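Long-range contacts in peptidase, M20/M25/M40 family (Staphylococcus aureus, PDB 4EWT), which probably hydrolyses the amide bond of N-acylated amino acids or related substrates at a site holding two manganese ions: residues A77-L82 with H134-E139; E28-E33 with E138-G143; H101-D106 with G162-S167; D295-L300 with S332-Y337. All coordinates share one frame; numbering follows the deposited sequence.

Interaction 1. Residues A77-L82 with H134-E139; sequences ADFDAL and HQPAEE. With MN (manganese (II) ion), chain E.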
loop_
_atom_site.group_PDB
_atom_site.type_symbol
_atom_site.label_atom_id
_atom_site.label_comp_id
_atom_site.label_asym_id
_atom_site.label_seq_id
_atom_site.Cartn_x
_atom_site.Cartn_y
_atom_site.Cartn_z
ATOM N N ALA A 77 -2.860 -25.952 -38.498
ATOM C CA ALA A 77 -1.437 -25.806 -38.170
ATOM C C ALA A 77 -0.994 -24.376 -38.437
ATOM O O ALA A 77 -1.243 -23.841 -39.513
ATOM C CB ALA A 77 -0.581 -26.778 -38.991
ATOM N N ASP A 78 -0.332 -23.762 -37.461
ATOM C CA ASP A 78 0.216 -22.408 -37.629
ATOM C C ASP A 78 1.677 -22.448 -38.079
ATOM O O ASP A 78 2.359 -23.469 -37.895
ATOM C CB ASP A 78 0.021 -21.540 -36.368
ATOM C CG ASP A 78 0.256 -22.305 -35.066
ATOM O OD1 ASP A 78 0.688 -23.483 -35.085
ATOM O OD2 ASP A 78 0.009 -21.713 -34.001
ATOM N N PHE A 79 2.143 -21.365 -38.701
ATOM C CA PHE A 79 3.490 -21.367 -39.285
ATOM C C PHE A 79 4.374 -20.130 -39.086
ATOM O O PHE A 79 5.476 -20.069 -39.647
ATOM C CB PHE A 79 3.462 -21.780 -40.763
ATOM C CG PHE A 79 2.709 -20.840 -41.672
ATOM C CD1 PHE A 79 3.345 -19.736 -42.242
ATOM C CD2 PHE A 79 1.384 -21.098 -42.017
ATOM C CE1 PHE A 79 2.662 -18.890 -43.119
ATOM C CE2 PHE A 79 0.692 -20.259 -42.898
ATOM C CZ PHE A 79 1.331 -19.152 -43.448
ATOM N N ASP A 80 3.913 -19.166 -38.291
ATOM C CA ASP A 80 4.727 -17.986 -37.985
ATOM C C ASP A 80 5.759 -18.288 -36.902
ATOM O O ASP A 80 5.547 -19.160 -36.048
ATOM C CB ASP A 80 3.863 -16.772 -37.588
ATOM C CG ASP A 80 2.982 -17.036 -36.365
ATOM O OD1 ASP A 80 2.538 -18.189 -36.144
ATOM O OD2 ASP A 80 2.705 -16.064 -35.628
ATOM N N ALA A 81 6.874 -17.566 -36.952
ATOM C CA ALA A 81 7.938 -17.690 -35.958
ATOM C C ALA A 81 7.974 -16.462 -35.039
ATOM O O ALA A 81 7.088 -15.614 -35.117
ATOM C CB ALA A 81 9.274 -17.894 -36.643
ATOM N N LEU A 82 9.002 -16.366 -34.194
ATOM C CA LEU A 82 9.099 -15.315 -33.168
ATOM C C LEU A 82 10.392 -14.487 -33.267
ATOM O O LEU A 82 11.387 -14.971 -33.813
ATOM C CB LEU A 82 9.010 -15.948 -31.779
ATOM C CG LEU A 82 7.660 -16.502 -31.329
ATOM C CD1 LEU A 82 7.870 -17.644 -30.347
ATOM C CD2 LEU A 82 6.815 -15.399 -30.717
ATOM N N HIS A 134 -3.562 -23.807 -42.856
ATOM C CA HIS A 134 -2.202 -23.374 -42.573
ATOM C C HIS A 134 -2.245 -21.886 -42.227
ATOM O O HIS A 134 -2.473 -21.043 -43.100
ATOM C CB HIS A 134 -1.276 -23.650 -43.770
ATOM C CG HIS A 134 -0.931 -25.097 -43.948
ATOM N ND1 HIS A 134 -1.462 -25.870 -44.958
ATOM C CD2 HIS A 134 -0.100 -25.908 -43.251
ATOM C CE1 HIS A 134 -0.968 -27.094 -44.879
ATOM N NE2 HIS A 134 -0.145 -27.146 -43.847
ATOM N N GLN A 135 -2.044 -21.578 -40.945
ATOM C CA GLN A 135 -2.294 -20.241 -40.405
ATOM C C GLN A 135 -1.019 -19.454 -40.107
ATOM O O GLN A 135 -0.130 -19.952 -39.418
ATOM C CB GLN A 135 -3.148 -20.342 -39.133
ATOM C CG GLN A 135 -3.684 -19.011 -38.610
ATOM C CD GLN A 135 -3.991 -19.055 -37.130
ATOM O OE1 GLN A 135 -4.883 -19.780 -36.682
ATOM N NE2 GLN A 135 -3.244 -18.282 -36.353
ATOM N N PRO A 136 -0.927 -18.219 -40.628
ATOM C CA PRO A 136 0.142 -17.306 -40.246
ATOM C C PRO A 136 -0.237 -16.512 -38.995
ATOM O O PRO A 136 -1.359 -16.644 -38.489
ATOM C CB PRO A 136 0.208 -16.352 -41.439
ATOM C CG PRO A 136 -1.190 -16.255 -41.899
ATOM C CD PRO A 136 -1.763 -17.645 -41.698
ATOM N N ALA A 137 0.702 -15.710 -38.503
ATOM C CA ALA A 137 0.401 -14.605 -37.584
ATOM C C ALA A 137 -0.277 -14.994 -36.263
ATOM O O ALA A 137 -0.984 -14.184 -35.674
ATOM C CB ALA A 137 -0.428 -13.535 -38.319
ATOM N N GLU A 138 -0.050 -16.218 -35.796
ATOM C CA GLU A 138 -0.628 -16.676 -34.527
ATOM C C GLU A 138 -0.087 -15.880 -33.331
ATOM O O GLU A 138 -0.821 -15.594 -32.390
ATOM C CB GLU A 138 -0.379 -18.185 -34.340
ATOM C CG GLU A 138 -1.080 -18.825 -33.130
ATOM C CD GLU A 138 -0.384 -18.564 -31.793
ATOM O OE1 GLU A 138 0.870 -18.480 -31.766
ATOM O OE2 GLU A 138 -1.098 -18.447 -30.766
ATOM N N GLU A 139 1.188 -15.507 -33.388
ATOM C CA GLU A 139 1.918 -15.012 -32.216
ATOM C C GLU A 139 1.669 -13.563 -31.812
ATOM O O GLU A 139 1.838 -13.202 -30.637
ATOM C CB GLU A 139 3.421 -15.237 -32.403
ATOM C CG GLU A 139 3.815 -16.707 -32.466
ATOM C CD GLU A 139 3.730 -17.415 -31.119
ATOM O OE1 GLU A 139 3.196 -16.843 -30.143
ATOM O OE2 GLU A 139 4.201 -18.569 -31.038
HETATM MN MN MN E . 3.934 -19.269 -29.004
HETATM O O HOH W 1 6.219 -19.329 -33.270
HETATM O O HOH W 2 1.651 -19.602 -29.772
#

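Interaction 2. Residues E28-E33 with E138-G143; sequences ELSFHE and EEVPPG. With MN (manganese (II) ion), chain E.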
loop_
_atom_site.group_PDB
_atom_site.type_symbol
_atom_site.label_atom_id
_atom_site.label_comp_id
_atom_site.label_asym_id
_atom_site.label_seq_id
_atom_site.Cartn_x
_atom_site.Cartn_y
_atom_site.Cartn_z
ATOM N N GLU A 28 10.066 -17.073 -40.289
ATOM C CA GLU A 28 9.662 -15.701 -40.567
ATOM C C GLU A 28 8.677 -15.189 -39.537
ATOM O O GLU A 28 7.841 -15.940 -39.034
ATOM C CB GLU A 28 9.048 -15.586 -41.952
ATOM C CG GLU A 28 10.061 -15.643 -43.078
ATOM C CD GLU A 28 9.413 -15.912 -44.409
ATOM O OE1 GLU A 28 8.438 -16.698 -44.446
ATOM O OE2 GLU A 28 9.874 -15.339 -45.413
ATOM N N LEU A 29 8.785 -13.896 -39.251
ATOM C CA LEU A 29 7.934 -13.210 -38.280
ATOM C C LEU A 29 6.467 -13.161 -38.695
ATOM O O LEU A 29 6.145 -13.255 -39.886
ATOM C CB LEU A 29 8.455 -11.780 -38.077
ATOM C CG LEU A 29 9.366 -11.439 -36.896
ATOM C CD1 LEU A 29 9.947 -12.650 -36.194
ATOM C CD2 LEU A 29 10.467 -10.496 -37.357
ATOM N N SER A 30 5.593 -12.992 -37.701
ATOM C CA SER A 30 4.159 -12.801 -37.918
ATOM C C SER A 30 3.904 -11.610 -38.842
ATOM O O SER A 30 4.486 -10.544 -38.659
ATOM C CB SER A 30 3.439 -12.578 -36.586
ATOM O OG SER A 30 3.756 -13.583 -35.640
ATOM N N PHE A 31 3.042 -11.814 -39.836
ATOM C CA PHE A 31 2.702 -10.809 -40.856
ATOM C C PHE A 31 3.820 -10.542 -41.881
ATOM O O PHE A 31 3.713 -9.620 -42.695
ATOM C CB PHE A 31 2.196 -9.499 -40.228
ATOM C CG PHE A 31 1.010 -9.677 -39.314
ATOM C CD1 PHE A 31 -0.261 -9.925 -39.835
ATOM C CD2 PHE A 31 1.162 -9.588 -37.934
ATOM C CE1 PHE A 31 -1.362 -10.087 -38.993
ATOM C CE2 PHE A 31 0.068 -9.744 -37.083
ATOM C CZ PHE A 31 -1.198 -9.995 -37.615
ATOM N N HIS A 32 4.880 -11.351 -41.842
ATOM C CA HIS A 32 5.982 -11.255 -42.812
ATOM C C HIS A 32 6.447 -12.639 -43.286
ATOM O O HIS A 32 7.611 -12.827 -43.650
ATOM C CB HIS A 32 7.159 -10.471 -42.225
ATOM C CG HIS A 32 6.789 -9.111 -41.720
ATOM N ND1 HIS A 32 6.762 -7.995 -42.530
ATOM C CD2 HIS A 32 6.422 -8.688 -40.487
ATOM C CE1 HIS A 32 6.397 -6.944 -41.819
ATOM N NE2 HIS A 32 6.188 -7.336 -40.575
ATOM N N GLU A 33 5.526 -13.598 -43.292
ATOM C CA GLU A 33 5.857 -14.983 -43.608
ATOM C C GLU A 33 5.552 -15.188 -45.107
ATOM O O GLU A 33 4.640 -15.925 -45.493
ATOM C CB GLU A 33 5.124 -15.963 -42.668
ATOM C CG GLU A 33 3.616 -15.763 -42.540
ATOM C CD GLU A 33 3.220 -14.652 -41.583
ATOM O OE1 GLU A 33 3.251 -14.863 -40.350
ATOM O OE2 GLU A 33 2.838 -13.574 -42.074
ATOM N N GLU A 138 -0.050 -16.218 -35.796
ATOM C CA GLU A 138 -0.628 -16.676 -34.527
ATOM C C GLU A 138 -0.087 -15.880 -33.331
ATOM O O GLU A 138 -0.821 -15.594 -32.390
ATOM C CB GLU A 138 -0.379 -18.185 -34.340
ATOM C CG GLU A 138 -1.080 -18.825 -33.130
ATOM C CD GLU A 138 -0.384 -18.564 -31.793
ATOM O OE1 GLU A 138 0.870 -18.480 -31.766
ATOM O OE2 GLU A 138 -1.098 -18.447 -30.766
ATOM N N GLU A 139 1.188 -15.507 -33.388
ATOM C CA GLU A 139 1.918 -15.012 -32.216
ATOM C C GLU A 139 1.669 -13.563 -31.812
ATOM O O GLU A 139 1.838 -13.202 -30.637
ATOM C CB GLU A 139 3.421 -15.237 -32.403
ATOM C CG GLU A 139 3.815 -16.707 -32.466
ATOM C CD GLU A 139 3.730 -17.415 -31.119
ATOM O OE1 GLU A 139 3.196 -16.843 -30.143
ATOM O OE2 GLU A 139 4.201 -18.569 -31.038
ATOM N N VAL A 140 1.302 -12.730 -32.783
ATOM C CA VAL A 140 1.182 -11.288 -32.551
ATOM C C VAL A 140 -0.238 -10.809 -32.863
ATOM O O VAL A 140 -0.736 -11.050 -33.960
ATOM C CB VAL A 140 2.218 -10.479 -33.388
ATOM C CG1 VAL A 140 2.237 -9.013 -32.963
ATOM C CG2 VAL A 140 3.610 -11.081 -33.264
ATOM N N PRO A 141 -0.902 -10.153 -31.884
ATOM C CA PRO A 141 -2.214 -9.524 -32.109
ATOM C C PRO A 141 -2.183 -8.588 -33.328
ATOM O O PRO A 141 -1.177 -7.907 -33.541
ATOM C CB PRO A 141 -2.441 -8.713 -30.828
ATOM C CG PRO A 141 -1.643 -9.417 -29.782
ATOM C CD PRO A 141 -0.452 -10.020 -30.482
ATOM N N PRO A 142 -3.269 -8.542 -34.129
ATOM C CA PRO A 142 -4.576 -9.195 -33.970
ATOM C C PRO A 142 -4.593 -10.692 -34.304
ATOM O O PRO A 142 -5.604 -11.353 -34.078
ATOM C CB PRO A 142 -5.460 -8.427 -34.954
ATOM C CG PRO A 142 -4.530 -8.029 -36.042
ATOM C CD PRO A 142 -3.205 -7.760 -35.382
ATOM N N GLY A 143 -3.491 -11.213 -34.833
ATOM C CA GLY A 143 -3.372 -12.639 -35.122
ATOM C C GLY A 143 -3.843 -13.022 -36.511
ATOM O O GLY A 143 -4.328 -12.180 -37.269
HETATM MN MN MN E . 3.934 -19.269 -29.004
HETATM O O HOH W 2 1.651 -19.602 -29.772
#

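Interaction 3. Residues H101-D106 with G162-S167; sequences HACGHD and GVHVMS. With MN (manganese (II) ion), chain F; MN (manganese (II) ion), chain E.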
loop_
_atom_site.group_PDB
_atom_site.type_symbol
_atom_site.label_atom_id
_atom_site.label_comp_id
_atom_site.label_asym_id
_atom_site.label_seq_id
_atom_site.Cartn_x
_atom_site.Cartn_y
_atom_site.Cartn_z
ATOM N N HIS A 101 11.839 -20.328 -34.813
ATOM C CA HIS A 101 10.639 -21.119 -34.513
ATOM C C HIS A 101 10.704 -21.679 -33.088
ATOM O O HIS A 101 10.994 -22.867 -32.889
ATOM C CB HIS A 101 10.430 -22.247 -35.524
ATOM C CG HIS A 101 9.644 -21.840 -36.730
ATOM N ND1 HIS A 101 8.313 -21.477 -36.665
ATOM C CD2 HIS A 101 9.998 -21.749 -38.035
ATOM C CE1 HIS A 101 7.884 -21.174 -37.877
ATOM N NE2 HIS A 101 8.887 -21.328 -38.725
ATOM N N ALA A 102 10.428 -20.806 -32.115
ATOM C CA ALA A 102 10.549 -21.127 -30.699
ATOM C C ALA A 102 9.264 -21.672 -30.061
ATOM O O ALA A 102 9.185 -21.771 -28.832
ATOM C CB ALA A 102 11.055 -19.891 -29.920
ATOM N N CYS A 103 8.274 -22.024 -30.887
ATOM C CA CYS A 103 6.981 -22.548 -30.398
ATOM C C CYS A 103 6.531 -23.821 -31.135
ATOM O O CYS A 103 5.411 -24.301 -30.933
ATOM C CB CYS A 103 5.889 -21.474 -30.483
ATOM S SG CYS A 103 4.572 -21.610 -29.237
ATOM N N GLY A 104 7.400 -24.353 -31.994
ATOM C CA GLY A 104 7.155 -25.625 -32.668
ATOM C C GLY A 104 6.212 -25.521 -33.850
ATOM O O GLY A 104 5.684 -26.533 -34.312
ATOM N N HIS A 105 6.004 -24.302 -34.343
ATOM C CA HIS A 105 5.130 -24.061 -35.497
ATOM C C HIS A 105 5.695 -24.692 -36.777
ATOM O O HIS A 105 4.944 -25.091 -37.661
ATOM C CB HIS A 105 4.899 -22.561 -35.704
ATOM C CG HIS A 105 4.087 -21.909 -34.628
ATOM N ND1 HIS A 105 3.613 -20.618 -34.738
ATOM C CD2 HIS A 105 3.660 -22.363 -33.424
ATOM C CE1 HIS A 105 2.933 -20.305 -33.652
ATOM N NE2 HIS A 105 2.949 -21.344 -32.839
ATOM N N ASP A 106 7.021 -24.774 -36.868
ATOM C CA ASP A 106 7.673 -25.522 -37.943
ATOM C C ASP A 106 7.281 -27.004 -37.879
ATOM O O ASP A 106 6.995 -27.620 -38.915
ATOM C CB ASP A 106 9.196 -25.363 -37.875
ATOM C CG ASP A 106 9.772 -25.751 -36.516
ATOM O OD1 ASP A 106 9.086 -25.583 -35.479
ATOM O OD2 ASP A 106 10.918 -26.234 -36.493
ATOM N N GLY A 162 -7.091 -28.911 -33.555
ATOM C CA GLY A 162 -5.734 -28.408 -33.626
ATOM C C GLY A 162 -4.862 -29.128 -32.630
ATOM O O GLY A 162 -5.338 -29.654 -31.628
ATOM N N VAL A 163 -3.571 -29.137 -32.911
ATOM C CA VAL A 163 -2.609 -29.799 -32.060
ATOM C C VAL A 163 -1.477 -28.825 -31.824
ATOM O O VAL A 163 -1.100 -28.080 -32.730
ATOM C CB VAL A 163 -2.067 -31.104 -32.708
ATOM C CG1 VAL A 163 -0.755 -31.541 -32.063
ATOM C CG2 VAL A 163 -3.089 -32.212 -32.596
ATOM N N HIS A 164 -0.971 -28.810 -30.595
ATOM C CA HIS A 164 0.249 -28.100 -30.279
ATOM C C HIS A 164 1.218 -29.072 -29.625
ATOM O O HIS A 164 0.846 -29.800 -28.692
ATOM C CB HIS A 164 -0.046 -26.931 -29.330
ATOM C CG HIS A 164 0.887 -25.773 -29.490
ATOM N ND1 HIS A 164 2.207 -25.829 -29.106
ATOM C CD2 HIS A 164 0.693 -24.535 -29.998
ATOM C CE1 HIS A 164 2.784 -24.668 -29.360
ATOM N NE2 HIS A 164 1.885 -23.861 -29.893
ATOM N N VAL A 165 2.446 -29.109 -30.136
ATOM C CA VAL A 165 3.550 -29.793 -29.458
ATOM C C VAL A 165 3.890 -29.068 -28.154
ATOM O O VAL A 165 3.923 -27.829 -28.109
ATOM C CB VAL A 165 4.820 -29.877 -30.336
ATOM C CG1 VAL A 165 4.593 -30.815 -31.528
ATOM C CG2 VAL A 165 5.279 -28.477 -30.802
ATOM N N MET A 166 4.124 -29.843 -27.100
ATOM C CA MET A 166 4.459 -29.293 -25.799
ATOM C C MET A 166 5.828 -29.765 -25.333
ATOM O O MET A 166 5.992 -30.919 -24.917
ATOM C CB MET A 166 3.388 -29.662 -24.777
ATOM C CG MET A 166 1.993 -29.172 -25.134
ATOM S SD MET A 166 1.869 -27.380 -25.282
ATOM C CE MET A 166 1.456 -26.935 -23.603
ATOM N N SER A 167 6.803 -28.859 -25.396
ATOM C CA SER A 167 8.191 -29.154 -25.023
ATOM C C SER A 167 8.331 -29.447 -23.532
ATOM O O SER A 167 9.391 -29.859 -23.068
ATOM C CB SER A 167 9.094 -27.977 -25.391
ATOM O OG SER A 167 8.912 -26.899 -24.482
HETATM MN MN MN F . 2.409 -21.784 -30.663
HETATM MN MN MN E . 3.934 -19.269 -29.004
HETATM O O HOH W 2 1.651 -19.602 -29.772
HETATM O O HOH W 3 0.373 -21.903 -31.635
#

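Interaction 4. Residues D295-L300 with S332-Y337; sequences DDYPAL and SEDFAY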
loop_
_atom_site.group_PDB
_atom_site.type_symbol
_atom_site.label_atom_id
_atom_site.label_comp_id
_atom_site.label_asym_id
_atom_site.label_seq_id
_atom_site.Cartn_x
_atom_site.Cartn_y
_atom_site.Cartn_z
ATOM N N ASP A 295 -9.189 -5.591 -25.254
ATOM C CA ASP A 295 -9.347 -7.038 -25.261
ATOM C C ASP A 295 -8.486 -7.654 -26.358
ATOM O O ASP A 295 -8.239 -7.050 -27.411
ATOM C CB ASP A 295 -10.812 -7.444 -25.463
ATOM C CG ASP A 295 -11.130 -8.783 -24.823
ATOM O OD1 ASP A 295 -10.420 -9.160 -23.865
ATOM O OD2 ASP A 295 -12.089 -9.464 -25.254
ATOM N N ASP A 296 -8.040 -8.869 -26.108
ATOM C CA ASP A 296 -7.179 -9.543 -27.040
ATOM C C ASP A 296 -7.670 -10.988 -26.997
ATOM O O ASP A 296 -8.802 -11.209 -26.589
ATOM C CB ASP A 296 -5.743 -9.456 -26.525
ATOM C CG ASP A 296 -4.763 -9.942 -27.513
ATOM O OD1 ASP A 296 -4.707 -9.362 -28.622
ATOM O OD2 ASP A 296 -4.065 -10.915 -27.181
ATOM N N TYR A 297 -6.852 -11.967 -27.384
ATOM C CA TYR A 297 -7.320 -13.333 -27.621
ATOM C C TYR A 297 -8.314 -13.770 -26.541
ATOM O O TYR A 297 -8.112 -13.489 -25.361
ATOM C CB TYR A 297 -6.160 -14.343 -27.733
ATOM C CG TYR A 297 -5.122 -14.081 -28.824
ATOM C CD1 TYR A 297 -5.328 -13.116 -29.817
ATOM C CD2 TYR A 297 -3.938 -14.821 -28.873
ATOM C CE1 TYR A 297 -4.375 -12.887 -30.814
ATOM C CE2 TYR A 297 -2.975 -14.597 -29.861
ATOM C CZ TYR A 297 -3.198 -13.633 -30.828
ATOM O OH TYR A 297 -2.249 -13.404 -31.812
ATOM N N PRO A 298 -9.418 -14.427 -26.943
ATOM C CA PRO A 298 -10.297 -15.004 -25.920
ATOM C C PRO A 298 -9.663 -16.259 -25.307
ATOM O O PRO A 298 -8.714 -16.813 -25.876
ATOM C CB PRO A 298 -11.570 -15.369 -26.709
ATOM C CG PRO A 298 -11.125 -15.507 -28.135
ATOM C CD PRO A 298 -9.983 -14.532 -28.301
ATOM N N ALA A 299 -10.163 -16.687 -24.151
ATOM C CA ALA A 299 -9.799 -17.987 -23.592
ATOM C C ALA A 299 -10.162 -19.119 -24.556
ATOM O O ALA A 299 -11.173 -19.054 -25.259
ATOM C CB ALA A 299 -10.483 -18.197 -22.256
ATOM N N LEU A 300 -9.335 -20.159 -24.588
ATOM C CA LEU A 300 -9.564 -21.258 -25.512
ATOM C C LEU A 300 -10.506 -22.259 -24.862
ATOM O O LEU A 300 -10.176 -22.871 -23.837
ATOM C CB LEU A 300 -8.251 -21.927 -25.886
ATOM C CG LEU A 300 -8.177 -22.645 -27.228
ATOM C CD1 LEU A 300 -6.725 -23.029 -27.451
ATOM C CD2 LEU A 300 -9.079 -23.861 -27.285
ATOM N N SER A 332 -1.664 -17.819 -24.000
ATOM C CA SER A 332 -2.844 -17.591 -24.811
ATOM C C SER A 332 -2.540 -18.123 -26.206
ATOM O O SER A 332 -1.373 -18.318 -26.568
ATOM C CB SER A 332 -3.250 -16.110 -24.825
ATOM O OG SER A 332 -2.730 -15.469 -25.979
ATOM N N GLU A 333 -3.590 -18.385 -26.972
ATOM C CA GLU A 333 -3.477 -19.092 -28.226
ATOM C C GLU A 333 -4.610 -18.590 -29.112
ATOM O O GLU A 333 -5.770 -18.568 -28.678
ATOM C CB GLU A 333 -3.586 -20.603 -27.947
ATOM C CG GLU A 333 -3.860 -21.496 -29.136
ATOM C CD GLU A 333 -2.783 -21.442 -30.185
ATOM O OE1 GLU A 333 -1.610 -21.695 -29.836
ATOM O OE2 GLU A 333 -3.115 -21.141 -31.353
ATOM N N ASP A 334 -4.299 -18.185 -30.343
ATOM C CA ASP A 334 -5.356 -17.642 -31.200
ATOM C C ASP A 334 -6.266 -18.680 -31.861
ATOM O O ASP A 334 -7.279 -18.328 -32.466
ATOM C CB ASP A 334 -4.857 -16.529 -32.143
ATOM C CG ASP A 334 -4.522 -17.014 -33.542
ATOM O OD1 ASP A 334 -4.358 -18.233 -33.761
ATOM O OD2 ASP A 334 -4.414 -16.138 -34.434
ATOM N N PHE A 335 -5.933 -19.954 -31.685
ATOM C CA PHE A 335 -6.869 -21.041 -31.984
ATOM C C PHE A 335 -8.204 -20.788 -31.285
ATOM O O PHE A 335 -9.249 -21.259 -31.739
ATOM C CB PHE A 335 -6.304 -22.394 -31.540
ATOM C CG PHE A 335 -7.150 -23.570 -31.946
ATOM C CD1 PHE A 335 -6.936 -24.205 -33.167
ATOM C CD2 PHE A 335 -8.155 -24.054 -31.100
ATOM C CE1 PHE A 335 -7.706 -25.286 -33.557
ATOM C CE2 PHE A 335 -8.934 -25.136 -31.474
ATOM C CZ PHE A 335 -8.712 -25.760 -32.716
ATOM N N ALA A 336 -8.156 -20.040 -30.182
ATOM C CA ALA A 336 -9.352 -19.729 -29.399
ATOM C C ALA A 336 -10.438 -19.046 -30.219
ATOM O O ALA A 336 -11.620 -19.176 -29.908
ATOM C CB ALA A 336 -8.990 -18.887 -28.204
ATOM N N TYR A 337 -10.030 -18.304 -31.246
ATOM C CA TYR A 337 -10.959 -17.699 -32.199
ATOM C C TYR A 337 -11.745 -18.731 -33.005
ATOM O O TYR A 337 -12.945 -18.558 -33.194
ATOM C CB TYR A 337 -10.239 -16.735 -33.147
ATOM C CG TYR A 337 -9.903 -15.392 -32.525
ATOM C CD1 TYR A 337 -10.908 -14.532 -32.086
ATOM C CD2 TYR A 337 -8.579 -14.975 -32.405
ATOM C CE1 TYR A 337 -10.596 -13.294 -31.520
ATOM C CE2 TYR A 337 -8.257 -13.753 -31.857
ATOM C CZ TYR A 337 -9.265 -12.919 -31.412
ATOM O OH TYR A 337 -8.931 -11.709 -30.866
HETATM O O HOH W 4 -10.593 -10.383 -29.132
HETATM O O HOH W 5 -6.289 -18.498 -25.758
HETATM O O HOH W 6 -12.435 -20.199 -27.446
#

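Interaction 1. Residues A77-L82 with H134-E139
Asp-80 reaches across to Ala-137, Glu-138 and Glu-139, in the loop after strand 129-135. Its CB lies 3.5 Å from Ala-137 N. CG is next to the backbone of Ala-137 and Glu-138, and OD1 touches Glu-138 CB. OD2, the other carboxylate oxygen, accepts from Glu-139 N on its syn lone pair, a bond 2.8 Å long and nearly straight (165°). Ser-30 also grips OD2. CG stands between the backbone N and the carbonyl carbon (chi1 59°), which brings the carboxylate to the backbone of residues 137-139. Earlier, strands 72-78 and 129-135 run parallel in the central sheet. Gln-135 N gives to Ala-77 O, and Phe-79 N gives to Gln-135 O at 2.8 Å. The Phe-79 ring then lies beside Pro-136: CZ is 3.6 Å from Pro-136 CB, and Pro-136 CA sits over one ring face. Leu-82 CD2 packs on Glu-139 CD at 3.7 Å. A water joins Asp-80 O to Glu-139 OE2, and this OE2 binds a manganese ion at 2.2 Å. Cys-103 and His-362 also bind this ion. Asp-80 is thus a second-shell residue. It fixes the backbone of the metal ligand, while the water steadies the ligand's carboxylate.

Interaction 2. Residues E28-E33 with E138-G143
Ser-30 OG is held by a hydrogen bond to Asp-80 OD2 and lies against the loop of the metal ligand Glu-139. Its neighbours there are apolar: Val-140 CG2 is 3.5 Å from OG, and Glu-139 CB is 3.7 Å from it. A chi1 of -51° places OG beside the backbone N, where it touches both groups. Val-140 turns CG2 to meet both CB and OG of Ser-30. Phe-31 carries the other half of the contact. It is the third residue of a type II beta turn, Leu-29 to His-32, closed by a bond from His-32 N to Leu-29 O. Its phi is positive (72°), as that place in the turn requires. The turn leads to Glu-33, the N-cap residue of helix 34-43, whose OE1 takes a bond from Ala-137 N. In segment 138-143, Val-140 to Gly-143 form a turn with a cis peptide before Pro-142, with the backbone angles of a type VI turn. The bond from Gly-143 N to Val-140 O inside that turn is weak. The edge of the Phe-31 ring faces both of these atoms, with CE2 3.5 Å from Val-140 O and CZ 3.8 Å from Gly-143 N. CZ also packs on Pro-142 CD at 3.7 Å. Pro-141 also touches Arg-185 and Phe-187 of strand 179-193.

Interaction 3. Residues H101-D106 with G162-S167
His-164 meets Cys-103 near the end of strand 159-166. Its NE2 binds the manganese ion of chain F at 2.3 Å. Its CE1 lies 3.1 Å from Cys-103 O, and Cys-103 SG sits at the ring edge, in the ring plane. The far nitrogen, ND1, gives a bond to Val-165 O (2.8 Å, 164°) that also lies in the ring plane. This bond fixes the ring's rotation and leaves NE2 to the metal. Next comes Val-165, whose CG2 packs on Gly-104 CA at 3.9 Å. Gly-104 has no side chain, which lets its CA lie this close. It is also the N-cap of helix 105-120, and the next residue, His-105, binds the same ion through NE2 at 2.3 Å. The edge of the His-105 ring faces His-164 NE2. Cys-103 SG is anti to its backbone N (chi1 -150°) and reaches both metals. It lies 2.6 Å from the chain F ion and 2.4 Å from the chain E ion. A water also bridges the two ions, and a second water binds the chain F ion. Glu-139 and His-362 bind the chain E ion. This is the two-metal centre of an M20-family hydrolase, with Cys-103 SG as the bridging protein ligand.

Interaction 4. Residues D295-L300 with S332-Y337
The loop between strands 288-295 and 300-302 of the antiparallel sheet here meets the start of helix 335-341. Tyr-297 and Asp-334 make the first contact. Asp-334 CB sits over one face of the Tyr-297 ring, 3.6 Å from its centroid and 15° off the normal, a CH-pi contact. Asp-296 OD2 lies over the opposite face. Arg-185 binds this carboxylate and makes a cation-pi contact with the ring, while Tyr-297 OH bonds to Glu-138 O. The Tyr-297 and Tyr-337 rings are steeply inclined (75°) and touch through CD1 and CE2. A second CH-pi contact puts Pro-298 CD over the Tyr-337 ring, 3.7 Å from its centroid. Leu-300 packs along the helix start. Its CB packs on Ala-336 CB at 3.9 Å, CD1 on Glu-333 CG at 3.7 Å, and CD2 meets the edge of the Phe-335 ring. Glu-333 OE2 caps the helix by accepting from Phe-335 N, and Arg-76 holds the same oxygen. No direct hydrogen bond crosses the contact, but waters do. One accepts from Glu-333 N and lies within reach of Pro-298 O, a bond that is less sure. Another links Ala-299 O to Ala-336 O at 2.8 Å each. Leu-300 and Phe-335 also touch Phe-346 of strand 344-350, and the Leu-300 backbone bonds to Val-181 and Gln-182 of strand 179-193.

Interactions 1 and 2 bring Glu-139 to one manganese ion, and interaction 3 binds both; one bridging water belongs to all three. Interactions 1 and 2 share Glu-138 and Glu-139, their centres about 6 Å apart. Asp-80 OD2 and Ser-30 OG, 2.7 Å apart, probably join them by a hydrogen bond. Interaction 3 supplies the bridging cysteine and two histidines, its centre about 10 Å from that of interaction 1. Interaction 4 is centred about 14 Å from interaction 1, yet its Glu-333 side chain lies about 4 Å from a manganese ion. Tyr-297 OH, 2.7 Å from Glu-138 O, and Asp-334 OD1, 2.8 Å from Gln-135 NE2, probably bond the antiparallel sheet to the metal site.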